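Side-chain contacts in 3-oxoacyl-[acyl-carrier-protein] reductase (Sinorhizobium meliloti, PDB 3U9L), which probably reduces 3-oxoacyl groups carried on acyl carrier protein, using NADPH, as a member of the short-chain dehydrogenase/reductase (SDR) family: residues A[100-103]-A[104-107]; A[276-279]-A[280-284]; A[221-224]-A[225-229]; A[143-146]-A[147-151]. All coordinates share one frame; numbering follows the deposited sequence.

Contact 1: A[100-103]-A[104-107]; sequences FGPA and EAFT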
ATOM      1  N   PHE A 100      14.695  -6.312  -4.811  1.00 21.43           N
ATOM      2  CA  PHE A 100      14.803  -7.568  -4.089  1.00 22.19           C
ATOM      3  C   PHE A 100      15.830  -7.477  -2.975  1.00 21.63           C
ATOM      4  O   PHE A 100      16.951  -7.017  -3.198  1.00 20.65           O
ATOM      5  CB  PHE A 100      15.259  -8.698  -5.035  1.00 21.21           C
ATOM      6  CG  PHE A 100      15.182 -10.075  -4.415  1.00 20.58           C
ATOM      7  CD1 PHE A 100      13.982 -10.784  -4.425  1.00 20.32           C
ATOM      8  CD2 PHE A 100      16.310 -10.692  -3.869  1.00 21.17           C
ATOM      9  CE1 PHE A 100      13.880 -12.068  -3.888  1.00 19.79           C
ATOM     10  CE2 PHE A 100      16.220 -11.987  -3.317  1.00 20.43           C
ATOM     11  CZ  PHE A 100      15.013 -12.676  -3.347  1.00 19.78           C
ATOM     12  N   GLY A 101      15.459  -7.958  -1.789  1.00 19.33           N
ATOM     13  CA  GLY A 101      16.363  -7.890  -0.649  1.00 19.78           C
ATOM     14  C   GLY A 101      15.579  -7.836   0.653  1.00 19.71           C
ATOM     15  O   GLY A 101      14.343  -7.582   0.648  1.00 18.66           O
ATOM     16  N   PRO A 102      16.300  -8.018   1.773  1.00 18.70           N
ATOM     17  CA  PRO A 102      15.725  -7.977   3.107  1.00 18.05           C
ATOM     18  C   PRO A 102      15.203  -6.575   3.329  1.00 17.56           C
ATOM     19  O   PRO A 102      15.907  -5.584   3.052  1.00 17.21           O
ATOM     20  CB  PRO A 102      16.928  -8.173   4.054  1.00 18.59           C
ATOM     21  CG  PRO A 102      18.141  -8.444   3.170  1.00 21.18           C
ATOM     22  CD  PRO A 102      17.766  -8.305   1.753  1.00 19.91           C
ATOM     23  N   ALA A 103      14.000  -6.473   3.871  1.00 17.55           N
ATOM     24  CA  ALA A 103      13.333  -5.159   3.961  1.00 16.59           C
ATOM     25  C   ALA A 103      14.130  -4.208   4.833  1.00 16.99           C
ATOM     26  O   ALA A 103      14.190  -3.006   4.566  1.00 18.44           O
ATOM     27  CB  ALA A 103      11.940  -5.342   4.564  1.00 15.99           C
ATOM     28  N   GLU A 104      14.690  -4.729   5.915  1.00 17.82           N
ATOM     29  CA  GLU A 104      15.471  -3.919   6.861  1.00 17.44           C
ATOM     30  C   GLU A 104      16.648  -3.231   6.213  1.00 19.01           C
ATOM     31  O   GLU A 104      17.070  -2.192   6.694  1.00 19.81           O
ATOM     32  CB  GLU A 104      15.982  -4.774   8.021  1.00 17.42           C
ATOM     33  CG  GLU A 104      16.368  -3.936   9.301  1.00 19.79           C
ATOM     34  CD  GLU A 104      17.098  -4.765  10.379  1.00 21.61           C
ATOM     35  OE1 GLU A 104      16.744  -5.962  10.553  1.00 20.64           O
ATOM     36  OE2 GLU A 104      17.978  -4.206  11.095  1.00 21.01           O
ATOM     37  N   ALA A 105      17.178  -3.798   5.111  1.00 18.82           N
ATOM     38  CA  ALA A 105      18.392  -3.284   4.457  1.00 19.05           C
ATOM     39  C   ALA A 105      18.100  -2.188   3.444  1.00 19.53           C
ATOM     40  O   ALA A 105      19.012  -1.505   2.944  1.00 20.74           O
ATOM     41  CB  ALA A 105      19.217  -4.458   3.786  1.00 19.82           C
ATOM     42  N   PHE A 106      16.832  -2.041   3.088  1.00 18.55           N
ATOM     43  CA  PHE A 106      16.370  -0.918   2.261  1.00 19.23           C
ATOM     44  C   PHE A 106      16.202   0.312   3.121  1.00 19.83           C
ATOM     45  O   PHE A 106      15.602   0.240   4.192  1.00 18.78           O
ATOM     46  CB  PHE A 106      15.027  -1.252   1.571  1.00 17.75           C
ATOM     47  CG  PHE A 106      15.157  -2.194   0.410  1.00 18.20           C
ATOM     48  CD1 PHE A 106      15.606  -1.739  -0.827  1.00 19.74           C
ATOM     49  CD2 PHE A 106      14.851  -3.529   0.559  1.00 17.13           C
ATOM     50  CE1 PHE A 106      15.755  -2.638  -1.919  1.00 20.79           C
ATOM     51  CE2 PHE A 106      14.965  -4.407  -0.494  1.00 19.44           C
ATOM     52  CZ  PHE A 106      15.422  -3.971  -1.745  1.00 20.02           C
ATOM     53  N   THR A 107      16.707   1.456   2.660  1.00 19.87           N
ATOM     54  CA  THR A 107      16.580   2.655   3.456  1.00 21.07           C
ATOM     55  C   THR A 107      15.171   3.296   3.323  1.00 22.02           C
ATOM     56  O   THR A 107      14.438   2.984   2.373  1.00 20.64           O
ATOM     57  CB  THR A 107      17.632   3.663   3.043  1.00 22.81           C
ATOM     58  OG1 THR A 107      17.374   4.073   1.712  1.00 22.07           O
ATOM     59  CG2 THR A 107      19.020   3.021   3.087  1.00 21.89           C
TER

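Contact 2: A[276-279]-A[280-284]; sequences FSVL and DRLRA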
ATOM      1  N   PHE A 276      -8.864 -11.482  -4.271  1.00 17.22           N
ATOM      2  CA  PHE A 276      -9.531 -10.284  -4.733  1.00 17.60           C
ATOM      3  C   PHE A 276     -11.027 -10.466  -4.913  1.00 18.07           C
ATOM      4  O   PHE A 276     -11.774  -9.532  -4.774  1.00 18.15           O
ATOM      5  CB  PHE A 276      -8.928  -9.736  -6.036  1.00 16.47           C
ATOM      6  CG  PHE A 276      -7.737  -8.796  -5.817  1.00 17.88           C
ATOM      7  CD1 PHE A 276      -7.855  -7.663  -5.035  1.00 17.61           C
ATOM      8  CD2 PHE A 276      -6.504  -9.058  -6.399  1.00 17.43           C
ATOM      9  CE1 PHE A 276      -6.752  -6.818  -4.834  1.00 18.20           C
ATOM     10  CE2 PHE A 276      -5.386  -8.210  -6.203  1.00 17.98           C
ATOM     11  CZ  PHE A 276      -5.529  -7.082  -5.437  1.00 19.88           C
ATOM     12  N   SER A 277     -11.470 -11.650  -5.269  1.00 17.90           N
ATOM     13  CA  SER A 277     -12.874 -11.779  -5.491  1.00 19.01           C
ATOM     14  C   SER A 277     -13.623 -11.722  -4.133  1.00 18.33           C
ATOM     15  O   SER A 277     -14.735 -11.180  -4.046  1.00 17.89           O
ATOM     16  CB  SER A 277     -13.149 -13.056  -6.298  1.00 19.54           C
ATOM     17  OG  SER A 277     -13.196 -14.101  -5.340  1.00 22.01           O
ATOM     18  N   VAL A 278     -13.015 -12.235  -3.067  1.00 17.10           N
ATOM     19  CA  VAL A 278     -13.510 -11.970  -1.709  1.00 17.19           C
ATOM     20  C   VAL A 278     -13.415 -10.483  -1.337  1.00 18.06           C
ATOM     21  O   VAL A 278     -14.427  -9.875  -0.910  1.00 16.98           O
ATOM     22  CB  VAL A 278     -12.788 -12.838  -0.613  1.00 17.89           C
ATOM     23  CG1 VAL A 278     -13.196 -12.365   0.789  1.00 15.68           C
ATOM     24  CG2 VAL A 278     -13.118 -14.332  -0.822  1.00 16.24           C
ATOM     25  N   LEU A 279     -12.240  -9.855  -1.494  1.00 17.40           N
ATOM     26  CA  LEU A 279     -12.185  -8.400  -1.173  1.00 17.77           C
ATOM     27  C   LEU A 279     -13.184  -7.559  -1.975  1.00 18.43           C
ATOM     28  O   LEU A 279     -13.803  -6.644  -1.414  1.00 16.63           O
ATOM     29  CB  LEU A 279     -10.811  -7.754  -1.369  1.00 17.86           C
ATOM     30  CG  LEU A 279      -9.687  -8.416  -0.565  1.00 21.51           C
ATOM     31  CD1 LEU A 279      -8.351  -7.674  -0.751  1.00 21.83           C
ATOM     32  CD2 LEU A 279     -10.003  -8.594   0.921  1.00 21.23           C
ATOM     33  N   ASP A 280     -13.275  -7.798  -3.287  1.00 17.13           N
ATOM     34  CA  ASP A 280     -14.209  -7.071  -4.131  1.00 17.83           C
ATOM     35  C   ASP A 280     -15.665  -7.223  -3.595  1.00 17.58           C
ATOM     36  O   ASP A 280     -16.454  -6.289  -3.664  1.00 15.85           O
ATOM     37  CB  ASP A 280     -14.183  -7.600  -5.567  1.00 17.83           C
ATOM     38  CG  ASP A 280     -12.863  -7.256  -6.306  1.00 23.76           C
ATOM     39  OD1 ASP A 280     -12.042  -6.443  -5.775  1.00 24.05           O
ATOM     40  OD2 ASP A 280     -12.659  -7.789  -7.433  1.00 24.79           O
ATOM     41  N   ARG A 281     -16.009  -8.431  -3.161  1.00 16.11           N
ATOM     42  CA  ARG A 281     -17.365  -8.749  -2.693  1.00 17.10           C
ATOM     43  C   ARG A 281     -17.646  -7.988  -1.379  1.00 16.16           C
ATOM     44  O   ARG A 281     -18.706  -7.384  -1.201  1.00 17.35           O
ATOM     45  CB  ARG A 281     -17.473 -10.252  -2.420  1.00 18.52           C
ATOM     46  CG  ARG A 281     -18.825 -10.721  -2.015  1.00 17.72           C
ATOM     47  CD  ARG A 281     -19.678 -10.831  -3.280  1.00 20.01           C
ATOM     48  NE  ARG A 281     -21.083 -11.135  -2.991  1.00 19.69           N
ATOM     49  CZ  ARG A 281     -21.984 -11.484  -3.896  1.00 19.58           C
ATOM     50  NH1 ARG A 281     -21.638 -11.636  -5.186  1.00 18.20           N
ATOM     51  NH2 ARG A 281     -23.223 -11.751  -3.482  1.00 18.66           N
ATOM     52  N   LEU A 282     -16.713  -8.036  -0.453  1.00 16.07           N
ATOM     53  CA  LEU A 282     -16.818  -7.285   0.818  1.00 16.25           C
ATOM     54  C   LEU A 282     -16.927  -5.762   0.615  1.00 16.20           C
ATOM     55  O   LEU A 282     -17.633  -5.087   1.322  1.00 16.05           O
ATOM     56  CB  LEU A 282     -15.599  -7.556   1.747  1.00 16.11           C
ATOM     57  CG  LEU A 282     -15.403  -9.011   2.219  1.00 17.92           C
ATOM     58  CD1 LEU A 282     -13.928  -9.245   2.808  1.00 15.76           C
ATOM     59  CD2 LEU A 282     -16.504  -9.399   3.143  1.00 16.15           C
ATOM     60  N   ARG A 283     -16.207  -5.228  -0.353  1.00 16.89           N
ATOM     61  CA  ARG A 283     -16.238  -3.793  -0.614  1.00 17.17           C
ATOM     62  C   ARG A 283     -17.555  -3.347  -1.216  1.00 17.40           C
ATOM     63  O   ARG A 283     -18.097  -2.310  -0.842  1.00 18.44           O
ATOM     64  CB  ARG A 283     -15.053  -3.436  -1.525  1.00 17.64           C
ATOM     65  CG  ARG A 283     -13.727  -3.413  -0.757  1.00 18.70           C
ATOM     66  CD  ARG A 283     -12.514  -3.362  -1.689  1.00 19.65           C
ATOM     67  NE  ARG A 283     -11.303  -3.399  -0.854  1.00 24.28           N
ATOM     68  CZ  ARG A 283     -10.074  -3.699  -1.288  1.00 23.85           C
ATOM     69  NH1 ARG A 283      -9.872  -4.007  -2.576  1.00 22.49           N
ATOM     70  NH2 ARG A 283      -9.067  -3.681  -0.425  1.00 25.05           N
ATOM     71  N   ALA A 284     -18.069  -4.111  -2.178  1.00 16.03           N
ATOM     72  CA  ALA A 284     -19.386  -3.858  -2.723  1.00 16.68           C
ATOM     73  C   ALA A 284     -20.484  -4.000  -1.673  1.00 17.58           C
ATOM     74  O   ALA A 284     -21.437  -3.232  -1.687  1.00 16.53           O
ATOM     75  CB  ALA A 284     -19.690  -4.774  -4.000  1.00 17.30           C
TER

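Contact 3: A[221-224]-A[225-229]; sequences AGLG and EEIKK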
ATOM      1  N   ALA A 221      20.888 -16.748   6.131  1.00 22.67           N
ATOM      2  CA  ALA A 221      21.909 -17.124   5.151  1.00 23.10           C
ATOM      3  C   ALA A 221      21.272 -17.930   3.998  1.00 21.54           C
ATOM      4  O   ALA A 221      20.558 -18.888   4.253  1.00 20.10           O
ATOM      5  CB  ALA A 221      23.052 -17.942   5.863  1.00 25.56           C
ATOM      6  N   GLY A 222      21.499 -17.524   2.745  1.00 21.18           N
ATOM      7  CA  GLY A 222      20.975 -18.299   1.627  1.00 22.90           C
ATOM      8  C   GLY A 222      19.478 -18.070   1.280  1.00 22.92           C
ATOM      9  O   GLY A 222      18.961 -18.627   0.290  1.00 23.25           O
ATOM     10  N   LEU A 223      18.770 -17.284   2.083  1.00 20.67           N
ATOM     11  CA  LEU A 223      17.317 -17.154   1.911  1.00 20.98           C
ATOM     12  C   LEU A 223      16.952 -16.452   0.609  1.00 20.24           C
ATOM     13  O   LEU A 223      16.022 -16.865  -0.084  1.00 19.83           O
ATOM     14  CB  LEU A 223      16.675 -16.436   3.125  1.00 21.21           C
ATOM     15  CG  LEU A 223      15.154 -16.220   3.036  1.00 21.38           C
ATOM     16  CD1 LEU A 223      14.453 -17.544   2.895  1.00 20.82           C
ATOM     17  CD2 LEU A 223      14.614 -15.424   4.281  1.00 19.83           C
ATOM     18  N   GLY A 224      17.698 -15.399   0.271  1.00 19.63           N
ATOM     19  CA  GLY A 224      17.557 -14.724  -1.001  1.00 19.54           C
ATOM     20  C   GLY A 224      17.528 -15.672  -2.202  1.00 22.17           C
ATOM     21  O   GLY A 224      16.554 -15.727  -2.948  1.00 18.80           O
ATOM     22  N   GLU A 225      18.600 -16.474  -2.372  1.00 21.79           N
ATOM     23  CA  GLU A 225      18.636 -17.413  -3.484  1.00 21.30           C
ATOM     24  C   GLU A 225      17.591 -18.511  -3.385  1.00 20.62           C
ATOM     25  O   GLU A 225      17.107 -19.003  -4.395  1.00 21.05           O
ATOM     26  CB  GLU A 225      20.013 -18.083  -3.566  1.00 22.10           C
ATOM     27  CG  GLU A 225      21.071 -17.092  -3.989  1.00 24.41           C
ATOM     28  CD  GLU A 225      20.797 -16.487  -5.386  1.00 28.35           C
ATOM     29  OE1 GLU A 225      21.329 -15.377  -5.615  1.00 32.99           O
ATOM     30  OE2 GLU A 225      20.065 -17.097  -6.244  1.00 28.13           O
ATOM     31  N   GLU A 226      17.337 -18.954  -2.164  1.00 19.57           N
ATOM     32  CA  GLU A 226      16.342 -19.956  -1.889  1.00 22.07           C
ATOM     33  C   GLU A 226      14.962 -19.440  -2.373  1.00 22.23           C
ATOM     34  O   GLU A 226      14.182 -20.179  -2.983  1.00 21.67           O
ATOM     35  CB  GLU A 226      16.343 -20.173  -0.381  1.00 22.72           C
ATOM     36  CG  GLU A 226      15.427 -21.237   0.218  1.00 29.41           C
ATOM     37  CD  GLU A 226      15.640 -21.399   1.777  1.00 30.27           C
ATOM     38  OE1 GLU A 226      16.394 -20.588   2.353  1.00 29.73           O
ATOM     39  OE2 GLU A 226      15.062 -22.316   2.447  1.00 33.51           O
ATOM     40  N   ILE A 227      14.665 -18.172  -2.081  1.00 19.89           N
ATOM     41  CA  ILE A 227      13.398 -17.589  -2.548  1.00 20.54           C
ATOM     42  C   ILE A 227      13.365 -17.514  -4.088  1.00 21.24           C
ATOM     43  O   ILE A 227      12.377 -17.906  -4.727  1.00 20.97           O
ATOM     44  CB  ILE A 227      13.163 -16.170  -1.953  1.00 18.06           C
ATOM     45  CG1 ILE A 227      12.860 -16.258  -0.433  1.00 19.36           C
ATOM     46  CG2 ILE A 227      12.028 -15.475  -2.712  1.00 19.41           C
ATOM     47  CD1 ILE A 227      13.054 -14.954   0.319  1.00 18.70           C
ATOM     48  N   LYS A 228      14.430 -17.018  -4.711  1.00 19.08           N
ATOM     49  CA  LYS A 228      14.357 -16.877  -6.159  1.00 19.14           C
ATOM     50  C   LYS A 228      14.112 -18.184  -6.851  1.00 21.73           C
ATOM     51  O   LYS A 228      13.392 -18.235  -7.834  1.00 21.34           O
ATOM     52  CB  LYS A 228      15.606 -16.235  -6.750  1.00 20.08           C
ATOM     53  CG  LYS A 228      15.883 -14.833  -6.230  1.00 22.78           C
ATOM     54  CD  LYS A 228      17.323 -14.379  -6.609  1.00 24.41           C
ATOM     55  CE  LYS A 228      17.423 -12.867  -6.675  1.00 27.48           C
ATOM     56  NZ  LYS A 228      18.893 -12.460  -6.619  1.00 34.53           N
ATOM     57  N   LYS A 229      14.753 -19.242  -6.354  1.00 20.87           N
ATOM     58  CA  LYS A 229      14.688 -20.563  -6.975  1.00 23.24           C
ATOM     59  C   LYS A 229      13.296 -21.158  -6.695  1.00 22.26           C
ATOM     60  O   LYS A 229      12.645 -21.638  -7.584  1.00 21.18           O
ATOM     61  CB  LYS A 229      15.823 -21.448  -6.364  1.00 23.48           C
ATOM     62  CG  LYS A 229      15.981 -22.788  -6.954  1.00 29.75           C
ATOM     63  CD  LYS A 229      17.488 -23.297  -6.879  1.00 33.60           C
ATOM     64  CE  LYS A 229      17.694 -24.238  -5.693  1.00 35.92           C
ATOM     65  NZ  LYS A 229      18.849 -25.233  -5.813  1.00 33.55           N
TER

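Contact 4: A[143-146]-A[147-151]; sequences WISS and SSSAG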
ATOM      1  N   TRP A 143      -5.663  -0.098 -14.645  1.00 16.46           N
ATOM      2  CA  TRP A 143      -4.470  -0.088 -13.810  1.00 16.71           C
ATOM      3  C   TRP A 143      -3.846  -1.465 -13.921  1.00 16.63           C
ATOM      4  O   TRP A 143      -4.560  -2.478 -13.897  1.00 16.68           O
ATOM      5  CB  TRP A 143      -4.896   0.159 -12.351  1.00 15.40           C
ATOM      6  CG  TRP A 143      -5.634   1.468 -12.092  1.00 15.52           C
ATOM      7  CD1 TRP A 143      -6.947   1.777 -12.445  1.00 16.05           C
ATOM      8  CD2 TRP A 143      -5.127   2.610 -11.399  1.00 15.81           C
ATOM      9  NE1 TRP A 143      -7.277   3.066 -11.990  1.00 16.07           N
ATOM     10  CE2 TRP A 143      -6.186   3.584 -11.341  1.00 17.48           C
ATOM     11  CE3 TRP A 143      -3.893   2.912 -10.800  1.00 17.14           C
ATOM     12  CZ2 TRP A 143      -6.011   4.825 -10.726  1.00 15.74           C
ATOM     13  CZ3 TRP A 143      -3.749   4.115 -10.160  1.00 16.58           C
ATOM     14  CH2 TRP A 143      -4.782   5.065 -10.145  1.00 15.61           C
ATOM     15  N   ILE A 144      -2.531  -1.535 -14.040  1.00 17.27           N
ATOM     16  CA  ILE A 144      -1.849  -2.843 -13.979  1.00 17.54           C
ATOM     17  C   ILE A 144      -1.431  -3.003 -12.569  1.00 18.74           C
ATOM     18  O   ILE A 144      -0.540  -2.294 -12.068  1.00 20.43           O
ATOM     19  CB  ILE A 144      -0.602  -2.939 -14.888  1.00 20.60           C
ATOM     20  CG1 ILE A 144      -0.907  -2.433 -16.284  1.00 20.28           C
ATOM     21  CG2 ILE A 144       0.015  -4.391 -14.846  1.00 21.72           C
ATOM     22  CD1 ILE A 144      -2.070  -3.100 -16.916  1.00 21.46           C
ATOM     23  N   SER A 145      -2.090  -3.916 -11.885  1.00 18.60           N
ATOM     24  CA  SER A 145      -1.884  -4.067 -10.489  1.00 18.45           C
ATOM     25  C   SER A 145      -0.922  -5.261 -10.387  1.00 21.76           C
ATOM     26  O   SER A 145      -0.070  -5.429 -11.266  1.00 20.01           O
ATOM     27  CB  SER A 145      -3.215  -4.383  -9.827  1.00 18.56           C
ATOM     28  OG  SER A 145      -3.107  -4.442  -8.435  1.00 20.18           O
ATOM     29  N   SER A 146      -1.096  -6.089  -9.356  1.00 19.72           N
ATOM     30  CA  SER A 146      -0.178  -7.181  -9.095  1.00 21.73           C
ATOM     31  C   SER A 146      -0.862  -8.258  -8.256  1.00 20.60           C
ATOM     32  O   SER A 146      -1.479  -7.961  -7.247  1.00 21.29           O
ATOM     33  CB  SER A 146       1.026  -6.605  -8.331  1.00 22.94           C
ATOM     34  OG  SER A 146       1.940  -7.596  -7.985  1.00 25.78           O
ATOM     35  N   SER A 147      -0.709  -9.521  -8.642  1.00 20.82           N
ATOM     36  CA  SER A 147      -1.251 -10.626  -7.840  1.00 20.06           C
ATOM     37  C   SER A 147      -0.745 -10.576  -6.397  1.00 21.32           C
ATOM     38  O   SER A 147      -1.399 -11.094  -5.471  1.00 21.97           O
ATOM     39  CB  SER A 147      -0.871 -11.981  -8.494  1.00 20.53           C
ATOM     40  OG  SER A 147       0.504 -12.279  -8.308  1.00 21.72           O
ATOM     41  N   SER A 148       0.420  -9.966  -6.182  1.00 20.48           N
ATOM     42  CA  SER A 148       0.959  -9.912  -4.827  1.00 21.88           C
ATOM     43  C   SER A 148       0.092  -9.144  -3.810  1.00 21.70           C
ATOM     44  O   SER A 148       0.180  -9.397  -2.600  1.00 22.53           O
ATOM     45  CB  SER A 148       2.340  -9.280  -4.860  1.00 23.65           C
ATOM     46  OG  SER A 148       2.247  -7.912  -5.235  1.00 24.50           O
ATOM     47  N   SER A 149      -0.750  -8.222  -4.274  1.00 20.95           N
ATOM     48  CA  SER A 149      -1.540  -7.426  -3.316  1.00 22.01           C
ATOM     49  C   SER A 149      -2.660  -8.256  -2.698  1.00 20.93           C
ATOM     50  O   SER A 149      -3.221  -7.840  -1.731  1.00 22.84           O
ATOM     51  CB  SER A 149      -2.115  -6.141  -3.947  1.00 21.64           C
ATOM     52  OG  SER A 149      -1.059  -5.420  -4.607  1.00 24.32           O
ATOM     53  N   ALA A 150      -2.998  -9.415  -3.250  1.00 19.37           N
ATOM     54  CA  ALA A 150      -3.965 -10.301  -2.561  1.00 20.60           C
ATOM     55  C   ALA A 150      -3.731 -11.828  -2.767  1.00 21.25           C
ATOM     56  O   ALA A 150      -4.681 -12.607  -2.692  1.00 21.50           O
ATOM     57  CB  ALA A 150      -5.344  -9.981  -3.012  1.00 18.94           C
ATOM     58  N   GLY A 151      -2.523 -12.243  -3.103  1.00 19.70           N
ATOM     59  CA  GLY A 151      -2.272 -13.642  -3.330  1.00 19.89           C
ATOM     60  C   GLY A 151      -1.022 -14.051  -2.541  1.00 19.69           C
ATOM     61  O   GLY A 151      -0.413 -13.240  -1.818  1.00 18.77           O
TER
HETATM   62  O   HOH W   1      -1.113  -4.234  -6.829  1.00 23.17           O

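Contact 1: A[100-103]-A[104-107]
The ring of Phe106 meets three successive carbonyl groups with one side of its rim. CE2 lies 3.4 Å from Gly101 O, which sits in the ring plane at the edge; CD2 is 3.4 Å from Pro102 O and CZ 3.7 Å from Phe100 O, both approached obliquely. With CG beside the backbone N (chi1 -75°), the ring folds back along the incoming chain. A CB on Gly101 would crowd CE2, and the backbone angles there already suit only glycine. An alanine in place of Phe106 is likely to leave these carbonyls without the ring edge they border and to open a gap beside Pro206 and Pro159. The chain reverses in a short 3-10 turn ahead of helix 108-136: Ala105 N bonds Pro102 O (3.0 Å) and Phe106 N bonds Ala103 O (3.2 Å). Toward helix 209-217, Ala105 CB touches Pro102 CG at 4.2 Å. Glu104, with its chain extended, sends its carboxylate away from the turn to Arg211 and Tyr215, and to Arg134 of the second subunit. Gln123 and Arg127 of that subunit bond Phe106 O and Glu104 O.

Contact 2: A[276-279]-A[280-284]
Helix 272-289, which follows the last strand of the parallel Rossmann-type SDR sheet, carries this contact along two of its turns. Four backbone bonds of the i to i+4 kind join Phe276 to Asp280, Ser277 to Arg281, Val278 to Leu282 and Leu279 to Arg283, the first being the shortest, with Asp280 N 2.7 Å from Phe276 O. The side chains follow the same spacing. Val278 and Leu282 lie alongside each other, pointing the same way, and touch through CG1 and CD1 at 3.8 Å; Gly275 and Gly271 of the second subunit pack against this pair. Asp280 turns its carboxylate back along the helix: with CG beside the backbone N (chi1 -70°), CG comes to 3.0 Å from Phe276 O, and OD1 and OD2 of Asp280 each lie 3.3 Å from Phe276 O, acceptor against acceptor. The crowding of oxygens is probably eased by Arg262, whose NE forms a salt bridge with OD1 and whose guanidinium also makes a cation-pi contact with the Phe276 ring. Leu279 faces the subunit boundary, where Ala150 of the second subunit meets it. One turn on, the chain of Arg283 runs extended from CG to NE, beside Leu279. Its CG passes 3.3 Å from Leu279 O before the guanidinium spreads over the leucine, with CB lying over one of its faces, offset toward the rim and 4.0 Å from NH1.

Contact 3: A[221-224]-A[225-229]
Leu223 turns CG away from its own backbone N (chi1 179°), whereas Ile227 keeps CG1 beside its N (chi1 -70°) with CD1 extended beyond it, and the two opposite choices bring Ile227 CD1 to 3.7 Å from Leu223 CG. The chains cross obliquely, one turn apart. CG1 of the isoleucine also rests 3.2 Å from Leu223 O, the acceptor of Ile227 N. From another side comes Glu226, whose straight chain carries OE1 to 3.7 Å from Leu223 CD1; that same Leu223 CD1 also lies 3.9 Å from Ile227 CG1. The carboxylate has a weak, long ion pair with Arg180 of the second subunit. All of this occupies the beginning of helix 223-233, which belongs to the region between strands 183-190 and 262-265, where SDR enzymes as a rule vary most and shape their substrate pockets. Gly222 holds the N-cap position, in a backbone conformation that suits only glycine, and its O accepts Glu226 N at 3.0 Å. A serine in place of Leu223 would probably leave Ile227 CD1 without the leucine it rests against and open a gap toward Tyr156 of the same chain and Arg180 of the second subunit. On the outer flank, the extended Lys228 lays its CG 3.5 Å from Gly224 O and reaches Glu225 OE1 with NZ in a long salt bridge of 3.9 Å. Its chain also touches Phe100, while Ile227 packs on Pro154 and Pro155.

Contact 4: A[143-146]-A[147-151]
Ser146 and Ser148 meet hydroxyl to hydroxyl, their OG atoms 2.8 Å apart in a hydrogen bond in which either may be the donor. Their conformations differ: Ser146 sends OG away from its own N (chi1 177°), while Ser148 holds OG between its N and carbonyl carbon (chi1 67°), the crowded position, and the two groups converge on the same side of the turn. A second link runs through the backbone, where Ser149 N donates to Ser146 O at 3.1 Å with a nearly straight N-H (167°). The third is a water bridge. A water fits between the hydroxyls of Ser145 and Ser149: it donates to Ser145 OG at 2.6 Å and lies 2.5 Å from Ser149 OG. Ser145 OG is gripped further by Asp168, which, with the water, probably fixes its rotation. Ser147 OG bonds Asp270 instead. The chain here leaves strand 139-144 through a short 3-10 turn, and in the SDR family the loop after this strand carries the catalytic serine. Lys164, on the following helix, bonds Ile144 O and accepts a weak bond from Ser149 at its own carbonyl. The contact thus rests at the carboxyl end of strand 139-144, joined to the neighbouring strand 183-190 by backbone bonds of Ser145 and Ser147, with helix 158-179 supplying Asp168, Lys164 and Phe161, and helix 272-289 covering Ser149 and Ala150 with Phe276.

Overall arrangement
Contact 4 lies nearest the centre of the chain, about 9 Å away, and is a buried, polar cluster of hydroxyls and a water. Contact 1 is also buried, although far from the centre, where the second subunit and helices of its own chain cover it, and it rests on a ring against carbonyls. Contacts 2 and 3 are partly buried helix turns, with apolar pairs and charged groups spaced one turn apart. All four touch the second subunit. They fall into two pairs with centres about 14 Å apart: contacts 2 and 4 touch through Phe276, and Phe100 of contact 1 packs on Gly224, Ile227 and Lys228 of contact 3.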